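Local coordinates for CRISPR-associated protein, Cse1 family (Acidimicrobium ferrooxidans, PDB 4H3T), which probably serves as the large subunit of a type I-E CRISPR Cascade complex, which uses CRISPR RNA to recognise invading DNA, at residues S130-A135 with L153-A158; F102-K107 with I265-E270. The protein carries 1 engineered substitution. All blocks are in the same frame, centred on the assembly; numbering follows the deposited sequence.

How the contacts relate
Contact 1 and contact 2 are neighbouring patches of one hydrophobic core, their centres 14 Å apart and on the same side of the chain's centre, about 21 and 29 Å from it. Along the chain S130-A135 and L153-A158 lie inside the long loop that F102-K107 and I265-E270 close. The two contacts touch directly: L131 CD2 of contact 1 packs 3.6 Å from L267 CD2 of contact 2, and P157, in the first turn of helix 157-170, sets its CB 3.9 Å from F105 CZ. P157 O also sits 3.4 Å from L104 CD2. Strand 275-289 serves both, touched by L131 through I283 and by F105 through I276 and V278. Both contacts are structural packing.

Contact 1 (S130-A135 with L153-A158); sequences SLVAYA and LALSPA
L155 sends its two methyls to L131 and V132, a small apolar contact between the 3-10 turn ending at L131 and the chain leading into helix 157-170. The helix starts with S156 as N-cap: its OG caps a backbone N in the first turn, while S156 N bonds to the carboxylate of E159, a reciprocal pairing consistent with a capping box. The packed side is the leucine fork. L155 CG stands anti to the carbonyl carbon (chi1 -61°), and its branches part, CD1 lying 4.2 Å from L131 CD2. Buried L131 and L155 continue the core inward, L131 resting on W163, I283 and L267; a backbone bond between L155 and V278 ties this chain to strand 275-289. Toward the solvent the contact thins out. Y134 is exposed and meets V132 within its own segment, and residues 138-150 between the segments are not modelled. V132, partly exposed, marks the boundary with its two methyls: CG1, anti to the backbone N, sits 3.5 Å above the Y134 ring plane near the rim, and CG2 meets L155 CD2 at 3.8 Å.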
ATOM      1  N   SER A 130       3.336 -22.947   3.177  1.00 44.72           N
ATOM      2  CA  SER A 130       2.317 -22.412   2.229  1.00 44.96           C
ATOM      3  C   SER A 130       1.607 -21.119   2.774  1.00 46.59           C
ATOM      4  O   SER A 130       0.994 -20.369   2.003  1.00 41.68           O
ATOM      5  CB  SER A 130       1.276 -23.488   1.926  1.00 50.62           C
ATOM      6  OG  SER A 130       0.505 -23.727   3.088  1.00 65.72           O
ATOM      7  N   LEU A 131       1.641 -20.875   4.106  1.00 42.29           N
ATOM      8  CA  LEU A 131       1.041 -19.658   4.695  1.00 43.21           C
ATOM      9  C   LEU A 131       1.991 -18.460   4.543  1.00 45.97           C
ATOM     10  O   LEU A 131       1.584 -17.318   4.636  1.00 47.37           O
ATOM     11  CB  LEU A 131       0.792 -19.978   6.200  1.00 44.38           C
ATOM     12  CG  LEU A 131      -0.144 -19.209   7.031  1.00 49.29           C
ATOM     13  CD1 LEU A 131      -1.525 -19.054   6.432  1.00 46.66           C
ATOM     14  CD2 LEU A 131      -0.193 -19.836   8.393  1.00 54.50           C
ATOM     15  N   VAL A 132       3.255 -18.709   4.238  1.00 45.18           N
ATOM     16  CA  VAL A 132       4.238 -17.620   4.103  1.00 44.84           C
ATOM     17  C   VAL A 132       4.173 -17.040   2.711  1.00 51.98           C
ATOM     18  O   VAL A 132       4.223 -17.802   1.771  1.00 49.00           O
ATOM     19  CB  VAL A 132       5.650 -18.144   4.401  1.00 47.62           C
ATOM     20  CG1 VAL A 132       6.730 -17.083   4.119  1.00 47.27           C
ATOM     21  CG2 VAL A 132       5.742 -18.692   5.846  1.00 47.54           C
ATOM     22  N   ALA A 133       4.122 -15.694   2.564  1.00 47.91           N
ATOM     23  CA  ALA A 133       4.227 -15.051   1.259  1.00 50.18           C
ATOM     24  C   ALA A 133       5.712 -14.815   0.992  1.00 62.60           C
ATOM     25  O   ALA A 133       6.439 -14.335   1.902  1.00 63.96           O
ATOM     26  CB  ALA A 133       3.511 -13.711   1.256  1.00 50.34           C
ATOM     27  N   TYR A 134       6.122 -15.011  -0.239  1.00 63.03           N
ATOM     28  CA  TYR A 134       7.489 -14.713  -0.701  1.00 66.03           C
ATOM     29  C   TYR A 134       7.446 -13.571  -1.773  1.00 70.82           C
ATOM     30  O   TYR A 134       6.396 -13.251  -2.361  1.00 65.56           O
ATOM     31  CB  TYR A 134       8.164 -15.999  -1.224  1.00 68.37           C
ATOM     32  CG  TYR A 134       8.512 -16.952  -0.086  1.00 69.02           C
ATOM     33  CD1 TYR A 134       9.635 -16.740   0.709  1.00 71.64           C
ATOM     34  CD2 TYR A 134       7.702 -18.047   0.209  1.00 67.38           C
ATOM     35  CE1 TYR A 134       9.937 -17.581   1.781  1.00 73.08           C
ATOM     36  CE2 TYR A 134       8.041 -18.945   1.223  1.00 67.34           C
ATOM     37  CZ  TYR A 134       9.146 -18.694   2.028  1.00 75.28           C
ATOM     38  OH  TYR A 134       9.461 -19.541   3.077  1.00 70.01           O
ATOM     39  N   ALA A 135       8.587 -12.904  -1.921  1.00 73.51           N
ATOM     40  CA  ALA A 135       8.772 -11.764  -2.839  1.00 75.50           C
ATOM     41  C   ALA A 135       8.266 -12.062  -4.258  1.00 80.76           C
ATOM     42  O   ALA A 135       8.546 -13.148  -4.765  1.00 80.85           O
ATOM     43  CB  ALA A 135      10.260 -11.395  -2.922  1.00 77.36           C
ATOM     44  N   LEU A 153      10.256 -26.152   7.094  1.00 65.65           N
ATOM     45  CA  LEU A 153      10.401 -25.270   8.264  1.00 58.80           C
ATOM     46  C   LEU A 153       9.097 -25.030   8.928  1.00 52.11           C
ATOM     47  O   LEU A 153       8.296 -24.261   8.422  1.00 50.78           O
ATOM     48  CB  LEU A 153      11.016 -23.886   7.984  1.00 57.85           C
ATOM     49  CG  LEU A 153      12.529 -23.636   7.916  1.00 66.10           C
ATOM     50  CD1 LEU A 153      12.782 -22.160   8.142  1.00 67.06           C
ATOM     51  CD2 LEU A 153      13.335 -24.460   8.896  1.00 66.19           C
ATOM     52  N   ALA A 154       8.924 -25.544  10.137  1.00 44.05           N
ATOM     53  CA  ALA A 154       7.705 -25.268  10.865  1.00 41.20           C
ATOM     54  C   ALA A 154       7.706 -23.772  11.329  1.00 42.98           C
ATOM     55  O   ALA A 154       8.765 -23.165  11.474  1.00 43.20           O
ATOM     56  CB  ALA A 154       7.601 -26.224  12.010  1.00 40.80           C
ATOM     57  N   LEU A 155       6.533 -23.175  11.487  1.00 39.99           N
ATOM     58  CA  LEU A 155       6.430 -21.795  11.961  1.00 38.80           C
ATOM     59  C   LEU A 155       6.333 -21.757  13.470  1.00 43.23           C
ATOM     60  O   LEU A 155       5.749 -22.633  14.093  1.00 42.13           O
ATOM     61  CB  LEU A 155       5.191 -21.117  11.331  1.00 38.33           C
ATOM     62  CG  LEU A 155       5.161 -21.008   9.772  1.00 42.26           C
ATOM     63  CD1 LEU A 155       3.899 -20.312   9.282  1.00 42.16           C
ATOM     64  CD2 LEU A 155       6.362 -20.252   9.236  1.00 44.72           C
ATOM     65  N   SER A 156       6.829 -20.680  14.072  1.00 38.53           N
ATOM     66  CA  SER A 156       6.519 -20.428  15.465  1.00 37.83           C
ATOM     67  C   SER A 156       5.055 -19.960  15.551  1.00 41.39           C
ATOM     68  O   SER A 156       4.477 -19.467  14.551  1.00 37.39           O
ATOM     69  CB  SER A 156       7.431 -19.316  16.030  1.00 41.47           C
ATOM     70  OG  SER A 156       7.092 -18.111  15.367  1.00 40.68           O
ATOM     71  N   PRO A 157       4.426 -20.029  16.737  1.00 39.86           N
ATOM     72  CA  PRO A 157       3.057 -19.444  16.880  1.00 39.15           C
ATOM     73  C   PRO A 157       2.975 -17.956  16.436  1.00 41.07           C
ATOM     74  O   PRO A 157       2.061 -17.595  15.715  1.00 38.16           O
ATOM     75  CB  PRO A 157       2.742 -19.653  18.373  1.00 41.17           C
ATOM     76  CG  PRO A 157       3.557 -20.872  18.750  1.00 44.74           C
ATOM     77  CD  PRO A 157       4.878 -20.651  17.996  1.00 42.64           C
ATOM     78  N   ALA A 158       3.942 -17.110  16.805  1.00 38.04           N
ATOM     79  CA  ALA A 158       3.951 -15.685  16.413  1.00 36.34           C
ATOM     80  C   ALA A 158       4.017 -15.522  14.880  1.00 38.16           C
ATOM     81  O   ALA A 158       3.286 -14.686  14.347  1.00 37.77           O
ATOM     82  CB  ALA A 158       5.135 -14.969  17.055  1.00 37.12           C
TER

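Contact 2 (F102-K107 with I265-E270)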
ATOM      1  N   PHE A 102      -9.025 -14.645  21.442  1.00 43.19           N
ATOM      2  CA  PHE A 102      -7.686 -14.330  20.961  1.00 43.04           C
ATOM      3  C   PHE A 102      -6.687 -15.468  21.122  1.00 46.19           C
ATOM      4  O   PHE A 102      -5.502 -15.241  20.938  1.00 44.37           O
ATOM      5  CB  PHE A 102      -7.153 -13.083  21.663  1.00 44.13           C
ATOM      6  CG  PHE A 102      -7.772 -11.850  21.067  1.00 45.36           C
ATOM      7  CD1 PHE A 102      -7.265 -11.292  19.906  1.00 45.62           C
ATOM      8  CD2 PHE A 102      -8.870 -11.248  21.669  1.00 49.21           C
ATOM      9  CE1 PHE A 102      -7.872 -10.189  19.328  1.00 46.26           C
ATOM     10  CE2 PHE A 102      -9.495 -10.159  21.081  1.00 51.32           C
ATOM     11  CZ  PHE A 102      -8.973  -9.614  19.928  1.00 47.28           C
ATOM     12  N   ASP A 103      -7.146 -16.679  21.380  1.00 44.62           N
ATOM     13  CA  ASP A 103      -6.245 -17.833  21.494  1.00 42.40           C
ATOM     14  C   ASP A 103      -6.086 -18.446  20.079  1.00 44.50           C
ATOM     15  O   ASP A 103      -7.029 -18.966  19.464  1.00 42.71           O
ATOM     16  CB  ASP A 103      -6.748 -18.817  22.587  1.00 45.01           C
ATOM     17  CG  ASP A 103      -5.910 -20.091  22.829  1.00 47.84           C
ATOM     18  OD1 ASP A 103      -4.795 -20.200  22.271  1.00 43.98           O
ATOM     19  OD2 ASP A 103      -6.391 -20.980  23.538  1.00 53.45           O
ATOM     20  N   LEU A 104      -4.843 -18.418  19.582  1.00 42.67           N
ATOM     21  CA  LEU A 104      -4.513 -18.996  18.283  1.00 42.11           C
ATOM     22  C   LEU A 104      -4.804 -20.514  18.198  1.00 44.57           C
ATOM     23  O   LEU A 104      -5.072 -21.017  17.112  1.00 42.66           O
ATOM     24  CB  LEU A 104      -3.009 -18.766  17.993  1.00 40.95           C
ATOM     25  CG  LEU A 104      -2.563 -18.868  16.539  1.00 40.62           C
ATOM     26  CD1 LEU A 104      -3.166 -17.760  15.689  1.00 39.13           C
ATOM     27  CD2 LEU A 104      -1.035 -18.850  16.448  1.00 39.77           C
ATOM     28  N   PHE A 105      -4.709 -21.238  19.323  1.00 43.16           N
ATOM     29  CA  PHE A 105      -4.930 -22.681  19.354  1.00 44.78           C
ATOM     30  C   PHE A 105      -6.132 -23.083  20.196  1.00 48.53           C
ATOM     31  O   PHE A 105      -6.208 -24.226  20.621  1.00 47.67           O
ATOM     32  CB  PHE A 105      -3.659 -23.398  19.835  1.00 46.92           C
ATOM     33  CG  PHE A 105      -2.404 -22.963  19.101  1.00 44.82           C
ATOM     34  CD1 PHE A 105      -2.366 -22.926  17.713  1.00 44.52           C
ATOM     35  CD2 PHE A 105      -1.279 -22.559  19.802  1.00 44.73           C
ATOM     36  CE1 PHE A 105      -1.194 -22.552  17.036  1.00 44.43           C
ATOM     37  CE2 PHE A 105      -0.090 -22.256  19.136  1.00 45.76           C
ATOM     38  CZ  PHE A 105      -0.056 -22.238  17.758  1.00 44.14           C
ATOM     39  N   SER A 106      -7.130 -22.195  20.350  1.00 45.63           N
ATOM     40  CA  SER A 106      -8.361 -22.549  21.060  1.00 46.86           C
ATOM     41  C   SER A 106      -9.023 -23.726  20.340  1.00 50.72           C
ATOM     42  O   SER A 106      -9.027 -23.760  19.113  1.00 47.88           O
ATOM     43  CB  SER A 106      -9.330 -21.371  21.112  1.00 47.88           C
ATOM     44  OG  SER A 106     -10.614 -21.787  21.555  1.00 52.09           O
ATOM     45  N   LYS A 107      -9.539 -24.687  21.078  1.00 50.04           N
ATOM     46  CA  LYS A 107     -10.221 -25.825  20.434  1.00 52.06           C
ATOM     47  C   LYS A 107     -11.631 -25.430  19.931  1.00 55.01           C
ATOM     48  O   LYS A 107     -12.135 -26.040  19.015  1.00 56.18           O
ATOM     49  CB  LYS A 107     -10.277 -27.043  21.386  1.00 59.45           C
ATOM     50  CG  LYS A 107      -8.982 -27.894  21.296  1.00 81.55           C
ATOM     51  CD  LYS A 107      -9.127 -29.330  21.793  1.00101.93           C
ATOM     52  CE  LYS A 107      -8.904 -29.508  23.275  1.00119.98           C
ATOM     53  NZ  LYS A 107      -9.066 -30.937  23.672  1.00136.27           N
ATOM     54  N   ILE A 265      -9.282 -20.961   7.257  1.00 37.28           N
ATOM     55  CA  ILE A 265      -7.952 -21.480   7.583  1.00 38.52           C
ATOM     56  C   ILE A 265      -7.958 -22.223   8.895  1.00 40.78           C
ATOM     57  O   ILE A 265      -8.628 -21.837   9.839  1.00 39.27           O
ATOM     58  CB  ILE A 265      -6.927 -20.301   7.619  1.00 39.10           C
ATOM     59  CG1 ILE A 265      -6.911 -19.514   6.257  1.00 41.18           C
ATOM     60  CG2 ILE A 265      -5.543 -20.795   7.995  1.00 36.69           C
ATOM     61  CD1 ILE A 265      -5.979 -18.338   6.222  1.00 38.46           C
ATOM     62  N   ARG A 266      -7.151 -23.252   8.963  1.00 37.87           N
ATOM     63  CA  ARG A 266      -6.925 -23.979  10.202  1.00 38.82           C
ATOM     64  C   ARG A 266      -5.455 -24.283  10.320  1.00 39.38           C
ATOM     65  O   ARG A 266      -4.870 -24.869   9.370  1.00 37.24           O
ATOM     66  CB  ARG A 266      -7.755 -25.278  10.250  1.00 41.94           C
ATOM     67  CG  ARG A 266      -7.526 -26.097  11.523  1.00 43.41           C
ATOM     68  CD  ARG A 266      -8.499 -27.249  11.582  1.00 47.02           C
ATOM     69  NE  ARG A 266      -8.217 -28.085  12.742  1.00 48.90           N
ATOM     70  CZ  ARG A 266      -8.782 -29.260  12.993  1.00 61.45           C
ATOM     71  NH1 ARG A 266      -9.644 -29.788  12.135  1.00 48.11           N
ATOM     72  NH2 ARG A 266      -8.458 -29.938  14.094  1.00 56.67           N
ATOM     73  N   LEU A 267      -4.849 -23.865  11.459  1.00 37.76           N
ATOM     74  CA  LEU A 267      -3.437 -24.201  11.797  1.00 38.71           C
ATOM     75  C   LEU A 267      -3.444 -25.529  12.531  1.00 41.74           C
ATOM     76  O   LEU A 267      -4.378 -25.803  13.274  1.00 41.98           O
ATOM     77  CB  LEU A 267      -2.788 -23.156  12.696  1.00 37.91           C
ATOM     78  CG  LEU A 267      -2.797 -21.721  12.224  1.00 39.66           C
ATOM     79  CD1 LEU A 267      -2.242 -20.788  13.302  1.00 40.96           C
ATOM     80  CD2 LEU A 267      -2.032 -21.511  10.931  1.00 40.51           C
ATOM     81  N   PHE A 268      -2.467 -26.371  12.304  1.00 40.86           N
ATOM     82  CA  PHE A 268      -2.356 -27.657  13.023  1.00 41.07           C
ATOM     83  C   PHE A 268      -1.108 -27.598  13.924  1.00 44.43           C
ATOM     84  O   PHE A 268      -0.046 -27.987  13.476  1.00 42.19           O
ATOM     85  CB  PHE A 268      -2.259 -28.801  12.041  1.00 43.65           C
ATOM     86  CG  PHE A 268      -3.549 -28.989  11.270  1.00 44.79           C
ATOM     87  CD1 PHE A 268      -4.596 -29.757  11.800  1.00 49.37           C
ATOM     88  CD2 PHE A 268      -3.759 -28.330  10.064  1.00 45.47           C
ATOM     89  CE1 PHE A 268      -5.764 -29.983  11.060  1.00 49.51           C
ATOM     90  CE2 PHE A 268      -4.952 -28.500   9.355  1.00 47.07           C
ATOM     91  CZ  PHE A 268      -5.965 -29.296   9.876  1.00 46.70           C
ATOM     92  N   PRO A 269      -1.210 -27.086  15.156  1.00 42.66           N
ATOM     93  CA  PRO A 269       0.006 -26.979  16.004  1.00 43.56           C
ATOM     94  C   PRO A 269       0.477 -28.349  16.539  1.00 46.10           C
ATOM     95  O   PRO A 269      -0.303 -29.284  16.634  1.00 42.17           O
ATOM     96  CB  PRO A 269      -0.448 -26.084  17.156  1.00 45.28           C
ATOM     97  CG  PRO A 269      -1.952 -26.429  17.307  1.00 48.21           C
ATOM     98  CD  PRO A 269      -2.394 -26.521  15.845  1.00 43.56           C
ATOM     99  N   GLU A 270       1.758 -28.437  16.883  1.00 43.61           N
ATOM    100  CA  GLU A 270       2.356 -29.655  17.432  1.00 43.10           C
ATOM    101  C   GLU A 270       3.335 -29.280  18.485  1.00 45.55           C
ATOM    102  O   GLU A 270       4.099 -28.312  18.305  1.00 42.01           O
ATOM    103  CB  GLU A 270       3.035 -30.478  16.328  1.00 43.47           C
ATOM    104  CG  GLU A 270       3.776 -31.713  16.783  1.00 53.77           C
ATOM    105  CD  GLU A 270       4.662 -32.409  15.762  1.00 70.63           C
ATOM    106  OE1 GLU A 270       4.920 -31.804  14.705  1.00 54.79           O
ATOM    107  OE2 GLU A 270       5.131 -33.539  16.035  1.00 77.34           O
TER
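F105 and P269 bring the backbones closest, CA to CA 7.4 Å, where the type I turn D103-S106 abuts strand 263-272. No hydrogen bond joins the two segments directly; Q113 bridges them, its NE2 bonded to L104 O and its OE1 to L267 N. P269 lies over one face of the F105 ring in a CH-pi contact, CB 3.8 Å from the centroid and 20° off the normal, while P269 CG approaches F105 CD1 to 3.6 Å. L104 CB backs the opposite face, 4.2 Å above its plane, so the phenyl is sandwiched. L267 CD1 sits in the fork of L104, which chi1 -160° turns toward it, 3.8 Å from L104 CG and nearly as close to both leucine methyls, the side chains crossing at about a right angle. An alanine at F105 is likely to open a gap between P269 and L104, also stripping F10, P157, I276 and V278 of their aromatic neighbour. F105 N donates to D103 OD1 at 3.1 Å, from above the carboxylate plane; the weak S106 N to D103 O bond closes the turn. The arrangement is an Asx turn nested in a type I beta turn, its aromatic residue docked on P269.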